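Side-chain contacts in Tv2483 (Treponema vincentii, PDB 6DET), which binds L-arginine with high selectivity as a lipoprotein of the family 3 solute-binding proteins, and probably hands it to an ABC transporter: residues E240-E243 / I247-F250; Y179-L182 / T186-A189; E243-T246 / S251-W254. One frame throughout, in Å; residues are numbered along the deposited sequence.

Contact 1. Residues E240-E243 / I247-F250; sequences EMNE and IPNF
Apolar contact between Met241 and Ile247 makes up much of this corner. Their side chains cross at about a right angle: Ile247 CD1 rests 3.7 Å from Met241 CB, and its CG1 lies 3.8 Å from the same CB. Met241 is bent at chi3 (60°), which turns the thioether methyl back over Ile247, with CE 4.0 Å from Ile247 CG1. The methyl then reaches the edge of the Phe250 ring, near the ring plane. One backbone hydrogen bond joins the segments, Ile247 N to Met241 O at 3.0 Å.

The arrangement is that of two consecutive helices, 228-243 and 246-255, joined by a short turn, within the family 3 solute-binding region. Both apolar residues also face helix 61-73, Met241 on Leu69 and Ile247 on Tyr61, so the corner is packed against a third helix.

On the Asn242 side the contact across the segments is van der Waals. Asn242 OD1 lies 3.6 Å from Pro248 CD, the two side chains crossing at about a right angle, while the hydrogen bond of that oxygen goes to Ser260 OG.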
loop_
_atom_site.group_PDB
_atom_site.type_symbol
_atom_site.label_atom_id
_atom_site.label_comp_id
_atom_site.label_asym_id
_atom_site.label_seq_id
_atom_site.Cartn_x
_atom_site.Cartn_y
_atom_site.Cartn_z
ATOM N N GLU A 240 9.928 18.464 -4.271
ATOM C CA GLU A 240 11.351 18.771 -4.241
ATOM C C GLU A 240 12.168 17.488 -4.257
ATOM O O GLU A 240 13.169 17.382 -4.978
ATOM C CB GLU A 240 11.664 19.605 -2.990
ATOM C CG GLU A 240 13.131 19.999 -2.788
ATOM C CD GLU A 240 13.374 20.758 -1.471
ATOM O OE1 GLU A 240 13.481 20.110 -0.408
ATOM O OE2 GLU A 240 13.445 22.007 -1.496
ATOM N N MET A 241 11.753 16.505 -3.451
ATOM C CA MET A 241 12.498 15.258 -3.329
ATOM C C MET A 241 12.404 14.419 -4.597
ATOM O O MET A 241 13.272 13.569 -4.837
ATOM C CB MET A 241 11.973 14.438 -2.136
ATOM C CG MET A 241 12.315 15.021 -0.800
ATOM S SD MET A 241 11.403 14.255 0.568
ATOM C CE MET A 241 11.935 12.571 0.408
ATOM N N ASN A 242 11.360 14.622 -5.402
ATOM C CA ASN A 242 11.243 13.876 -6.651
ATOM C C ASN A 242 12.052 14.539 -7.747
ATOM O O ASN A 242 12.755 13.858 -8.501
ATOM C CB ASN A 242 9.781 13.759 -7.069
ATOM C CG ASN A 242 9.559 12.632 -8.052
ATOM O OD1 ASN A 242 9.814 11.476 -7.732
ATOM N ND2 ASN A 242 9.112 12.962 -9.261
ATOM N N GLU A 243 11.962 15.872 -7.842
ATOM C CA GLU A 243 12.690 16.597 -8.882
ATOM C C GLU A 243 14.189 16.489 -8.682
ATOM O O GLU A 243 14.937 16.428 -9.662
ATOM C CB GLU A 243 12.279 18.066 -8.892
ATOM C CG GLU A 243 13.176 18.974 -9.754
ATOM C CD GLU A 243 13.225 18.545 -11.186
ATOM O OE1 GLU A 243 12.252 17.912 -11.617
ATOM O OE2 GLU A 243 14.217 18.872 -11.890
ATOM N N ILE A 247 13.916 10.708 -4.499
ATOM C CA ILE A 247 12.914 9.647 -4.463
ATOM C C ILE A 247 13.166 8.675 -5.616
ATOM O O ILE A 247 13.147 7.450 -5.394
ATOM C CB ILE A 247 11.490 10.224 -4.473
ATOM C CG1 ILE A 247 11.198 10.826 -3.100
ATOM C CG2 ILE A 247 10.474 9.114 -4.760
ATOM C CD1 ILE A 247 9.855 11.549 -2.945
ATOM N N PRO A 248 13.428 9.149 -6.842
ATOM C CA PRO A 248 13.820 8.212 -7.910
ATOM C C PRO A 248 14.950 7.290 -7.504
ATOM O O PRO A 248 14.953 6.107 -7.860
ATOM C CB PRO A 248 14.229 9.156 -9.047
ATOM C CG PRO A 248 13.281 10.332 -8.877
ATOM C CD PRO A 248 13.213 10.512 -7.376
ATOM N N ASN A 249 15.923 7.806 -6.767
ATOM C CA ASN A 249 17.027 6.970 -6.340
ATOM C C ASN A 249 16.621 6.022 -5.220
ATOM O O ASN A 249 17.114 4.892 -5.179
ATOM C CB ASN A 249 18.215 7.837 -5.940
ATOM C CG ASN A 249 18.980 8.334 -7.151
ATOM O OD1 ASN A 249 18.850 7.777 -8.245
ATOM N ND2 ASN A 249 19.761 9.387 -6.972
ATOM N N PHE A 250 15.710 6.432 -4.331
ATOM C CA PHE A 250 15.110 5.462 -3.410
ATOM C C PHE A 250 14.420 4.353 -4.192
ATOM O O PHE A 250 14.473 3.180 -3.814
ATOM C CB PHE A 250 14.072 6.112 -2.479
ATOM C CG PHE A 250 14.628 7.044 -1.388
ATOM C CD1 PHE A 250 15.896 6.885 -0.841
ATOM C CD2 PHE A 250 13.817 8.064 -0.888
ATOM C CE1 PHE A 250 16.351 7.739 0.171
ATOM C CE2 PHE A 250 14.274 8.910 0.101
ATOM C CZ PHE A 250 15.540 8.747 0.627
#

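Contact 2. Residues Y179-L182 / T186-A189; sequences YEAL and TCDA
Ala181 and Leu182, near the end of helix 175-184, meet Thr186 and Cys187 where the chain turns toward strand 189-193. This is the helix-to-strand turn of a beta-alpha-beta crossover: strand 167-172 leads into helix 175-184, and the chain returns as strand 189-193, parallel to the first, with strand 143-148 lying between the two.

Ala181 O faces the start of the turn and accepts two weak hydrogen bonds, from Thr186 N at 3.1 Å, strongly bent (120°), and from Cys187 N, straighter but long at 3.5 Å. The methyl of Ala181 fits between Thr186 CB and Cys187 SG, with Ala181 CB 3.7 Å from Thr186 CB. Thr186 CG2 lies a little farther from the same alanine carbon.

Cys187 can be followed outward from its backbone. Its CB carries the sulfur into the position between backbone N and carbonyl carbon (chi1 66°), which turns SG toward the helix, against Ala181 and Leu182. There Cys187 SG lies 3.7 Å from Ala181 CB and equally far from the backbone N of Leu182. Cys187 also touches Thr144 and Ala146 of strand 143-148, so the thiol sits between helix and sheet.

Leu182 reaches Asp188 and Ala189, where strand 189-193 begins. With CG anti to the backbone N (chi1 -167°), its branch carries one methyl to the turn, while the side chain also packs on Val127 and Leu129 of strand 120-129 and on Ile190. That methyl, Leu182 CD1, ends 3.6 Å from the carbonyl oxygen of Asp188 and 3.8 Å from Ala189 CA.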
loop_
_atom_site.group_PDB
_atom_site.type_symbol
_atom_site.label_atom_id
_atom_site.label_comp_id
_atom_site.label_asym_id
_atom_site.label_seq_id
_atom_site.Cartn_x
_atom_site.Cartn_y
_atom_site.Cartn_z
ATOM N N TYR A 179 -0.248 -16.498 1.763
ATOM C CA TYR A 179 0.569 -17.542 1.147
ATOM C C TYR A 179 0.467 -18.846 1.913
ATOM O O TYR A 179 0.553 -19.927 1.311
ATOM C CB TYR A 179 2.026 -17.076 1.046
ATOM C CG TYR A 179 2.229 -16.085 -0.071
ATOM C CD1 TYR A 179 2.407 -16.526 -1.373
ATOM C CD2 TYR A 179 2.244 -14.710 0.175
ATOM C CE1 TYR A 179 2.580 -15.653 -2.397
ATOM C CE2 TYR A 179 2.415 -13.800 -0.873
ATOM C CZ TYR A 179 2.584 -14.295 -2.158
ATOM O OH TYR A 179 2.754 -13.457 -3.231
ATOM N N GLU A 180 0.266 -18.767 3.228
ATOM C CA GLU A 180 0.083 -19.982 4.021
ATOM C C GLU A 180 -1.190 -20.708 3.617
ATOM O O GLU A 180 -1.206 -21.942 3.527
ATOM C CB GLU A 180 0.031 -19.647 5.507
ATOM C CG GLU A 180 1.348 -19.209 6.098
ATOM C CD GLU A 180 1.183 -18.566 7.462
ATOM O OE1 GLU A 180 0.085 -18.679 8.052
ATOM O OE2 GLU A 180 2.153 -17.943 7.938
ATOM N N ALA A 181 -2.277 -19.966 3.401
ATOM C CA ALA A 181 -3.516 -20.594 2.959
ATOM C C ALA A 181 -3.355 -21.159 1.554
ATOM O O ALA A 181 -3.896 -22.226 1.240
ATOM C CB ALA A 181 -4.661 -19.584 3.012
ATOM N N LEU A 182 -2.586 -20.467 0.707
ATOM C CA LEU A 182 -2.330 -20.960 -0.641
ATOM C C LEU A 182 -1.510 -22.243 -0.603
ATOM O O LEU A 182 -1.796 -23.192 -1.347
ATOM C CB LEU A 182 -1.622 -19.884 -1.477
ATOM C CG LEU A 182 -1.567 -20.141 -2.983
ATOM C CD1 LEU A 182 -2.967 -20.252 -3.565
ATOM C CD2 LEU A 182 -0.777 -19.068 -3.703
ATOM N N THR A 186 -6.291 -24.072 1.940
ATOM C CA THR A 186 -7.395 -23.332 2.541
ATOM C C THR A 186 -8.055 -22.414 1.523
ATOM O O THR A 186 -9.235 -22.065 1.656
ATOM C CB THR A 186 -6.850 -22.534 3.730
ATOM O OG1 THR A 186 -6.397 -23.458 4.730
ATOM C CG2 THR A 186 -7.893 -21.594 4.321
ATOM N N CYS A 187 -7.301 -22.001 0.516
ATOM C CA CYS A 187 -7.844 -21.256 -0.608
ATOM C C CYS A 187 -7.159 -21.757 -1.869
ATOM O O CYS A 187 -6.124 -22.419 -1.812
ATOM C CB CYS A 187 -7.632 -19.758 -0.446
ATOM S SG CYS A 187 -5.899 -19.303 -0.492
ATOM N N ASP A 188 -7.750 -21.420 -3.016
ATOM C CA ASP A 188 -7.223 -21.787 -4.325
ATOM C C ASP A 188 -6.413 -20.677 -4.972
ATOM O O ASP A 188 -5.644 -20.944 -5.903
ATOM C CB ASP A 188 -8.371 -22.147 -5.266
ATOM C CG ASP A 188 -9.269 -23.215 -4.698
ATOM O OD1 ASP A 188 -8.840 -24.376 -4.731
ATOM O OD2 ASP A 188 -10.392 -22.886 -4.248
ATOM N N ALA A 189 -6.595 -19.447 -4.518
ATOM C CA ALA A 189 -5.875 -18.306 -5.050
ATOM C C ALA A 189 -5.878 -17.214 -3.996
ATOM O O ALA A 189 -6.668 -17.257 -3.048
ATOM C CB ALA A 189 -6.513 -17.789 -6.326
#

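Contact 3. Residues E243-T246 / S251-W254; sequences EDET and SRKW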
loop_
_atom_site.group_PDB
_atom_site.type_symbol
_atom_site.label_atom_id
_atom_site.label_comp_id
_atom_site.label_asym_id
_atom_site.label_seq_id
_atom_site.Cartn_x
_atom_site.Cartn_y
_atom_site.Cartn_z
ATOM N N GLU A 243 11.962 15.872 -7.842
ATOM C CA GLU A 243 12.690 16.597 -8.882
ATOM C C GLU A 243 14.189 16.489 -8.682
ATOM O O GLU A 243 14.937 16.428 -9.662
ATOM C CB GLU A 243 12.279 18.066 -8.892
ATOM C CG GLU A 243 13.176 18.974 -9.754
ATOM C CD GLU A 243 13.225 18.545 -11.186
ATOM O OE1 GLU A 243 12.252 17.912 -11.617
ATOM O OE2 GLU A 243 14.217 18.872 -11.890
ATOM N N ASP A 244 14.653 16.482 -7.425
ATOM C CA ASP A 244 16.082 16.450 -7.158
ATOM C C ASP A 244 16.634 15.031 -7.123
ATOM O O ASP A 244 17.801 14.850 -6.770
ATOM C CB ASP A 244 16.433 17.211 -5.865
ATOM C CG ASP A 244 16.085 16.470 -4.569
ATOM O OD1 ASP A 244 15.753 15.273 -4.599
ATOM O OD2 ASP A 244 16.201 17.122 -3.487
ATOM N N GLU A 245 15.825 14.040 -7.497
ATOM C CA GLU A 245 16.204 12.645 -7.756
ATOM C C GLU A 245 16.352 11.835 -6.476
ATOM O O GLU A 245 16.732 10.646 -6.557
ATOM C CB GLU A 245 17.496 12.514 -8.576
ATOM C CG GLU A 245 17.279 12.788 -10.063
ATOM C CD GLU A 245 16.429 11.712 -10.732
ATOM O OE1 GLU A 245 16.776 10.520 -10.601
ATOM O OE2 GLU A 245 15.411 12.054 -11.376
ATOM N N THR A 246 16.051 12.404 -5.308
ATOM C CA THR A 246 16.133 11.623 -4.070
ATOM C C THR A 246 15.160 10.453 -4.105
ATOM O O THR A 246 15.526 9.309 -3.796
ATOM C CB THR A 246 15.852 12.512 -2.858
ATOM O OG1 THR A 246 16.807 13.576 -2.813
ATOM C CG2 THR A 246 15.965 11.716 -1.564
ATOM N N SER A 251 13.700 4.715 -5.254
ATOM C CA SER A 251 13.015 3.702 -6.050
ATOM C C SER A 251 14.008 2.735 -6.690
ATOM O O SER A 251 13.770 1.518 -6.735
ATOM C CB SER A 251 12.167 4.385 -7.120
ATOM O OG SER A 251 11.503 3.431 -7.934
ATOM N N ARG A 252 15.119 3.261 -7.214
ATOM C CA ARG A 252 16.128 2.398 -7.827
ATOM C C ARG A 252 16.723 1.460 -6.784
ATOM O O ARG A 252 16.947 0.278 -7.056
ATOM C CB ARG A 252 17.216 3.250 -8.496
ATOM C CG ARG A 252 16.691 4.113 -9.652
ATOM C CD ARG A 252 17.800 4.819 -10.431
ATOM N NE ARG A 252 17.247 5.500 -11.592
ATOM C CZ ARG A 252 16.967 6.804 -11.647
ATOM N NH1 ARG A 252 17.207 7.591 -10.603
ATOM N NH2 ARG A 252 16.451 7.331 -12.753
ATOM N N LYS A 253 16.946 1.969 -5.575
ATOM C CA LYS A 253 17.422 1.142 -4.465
ATOM C C LYS A 253 16.490 -0.030 -4.196
ATOM O O LYS A 253 16.940 -1.176 -4.033
ATOM C CB LYS A 253 17.554 2.007 -3.213
ATOM C CG LYS A 253 17.897 1.273 -1.913
ATOM C CD LYS A 253 17.689 2.241 -0.717
ATOM C CE LYS A 253 17.847 1.589 0.644
ATOM N NZ LYS A 253 17.589 2.596 1.716
ATOM N N TRP A 254 15.188 0.238 -4.110
ATOM C CA TRP A 254 14.243 -0.770 -3.630
ATOM C C TRP A 254 13.626 -1.619 -4.744
ATOM O O TRP A 254 13.255 -2.779 -4.492
ATOM C CB TRP A 254 13.125 -0.090 -2.839
ATOM C CG TRP A 254 13.586 0.412 -1.513
ATOM C CD1 TRP A 254 13.787 1.709 -1.149
ATOM C CD2 TRP A 254 13.940 -0.385 -0.374
ATOM N NE1 TRP A 254 14.230 1.771 0.153
ATOM C CE2 TRP A 254 14.334 0.493 0.648
ATOM C CE3 TRP A 254 13.956 -1.755 -0.124
ATOM C CZ2 TRP A 254 14.735 0.040 1.912
ATOM C CZ3 TRP A 254 14.361 -2.199 1.125
ATOM C CH2 TRP A 254 14.746 -1.305 2.118
#
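Glu245 and Arg252 account for most of the surface this contact buries, and they meet through a single salt bridge. Arg252 NH1 donates to Glu245 OE1 at 3.0 Å, and the bond is almost straight, with an N-H...O angle of 173°. The carboxylate oxygen is met nearly along its C-O axis and sits at the edge of the guanidinium, in its plane. The two flat groups are turned 36° against each other. The pairing uses one nitrogen and one oxygen, since Arg252 NH2 stays 3.9 Å from Glu245 OE1. Arg252 runs extended from CG to NE, back along the helix surface toward its start, while Glu245 bends at chi2 to lift its carboxylate to meet it. Arg252 NH1 is shared between Glu245 OE1 and a second acceptor, Asn249 OD1. Glu245 is poorly ordered and both residues of the bridge touch a crystal neighbour, so it may be less constant in solution.

Glu245 occupies the N-cap position of helix 246-255 with a positive phi of 80°. Just before it, Asp244 forms an Asx turn: Asp244 OD1 accepts Thr246 N at 3.0 Å, and the Thr246 hydroxyl OG1 at 2.7 Å, the latter from above the carboxylate plane. Two bonds thus hold the one oxygen.

The bridge spans the first two turns of helix 246-255 on its outer side, after helix 228-243 ends. Toward helix 61-73, Asp244 pairs with Arg72, and Lys253 and Trp254 both reach Asp64.

Contact 2 comes first along the chain and lies alone, its centre 37 Å from that of contact 1 and 35 Å from that of contact 3, on the opposite side of the chain's centre. It belongs to the lobe built on strands 143-148, 167-172 and 189-193. Contacts 1 and 3 begin on the end of helix 228-243, share Glu243 and helix 246-255, and have centres only 4 Å apart, touching where Met241 O meets Thr246 CB; one is the buried side of the helical corner, the other its surface. Both lie beside helix 61-73. Contact 2 thus lies in one lobe and contacts 1 and 3 in the other, as in two-lobed solute-binding proteins that hold the ligand between the lobes.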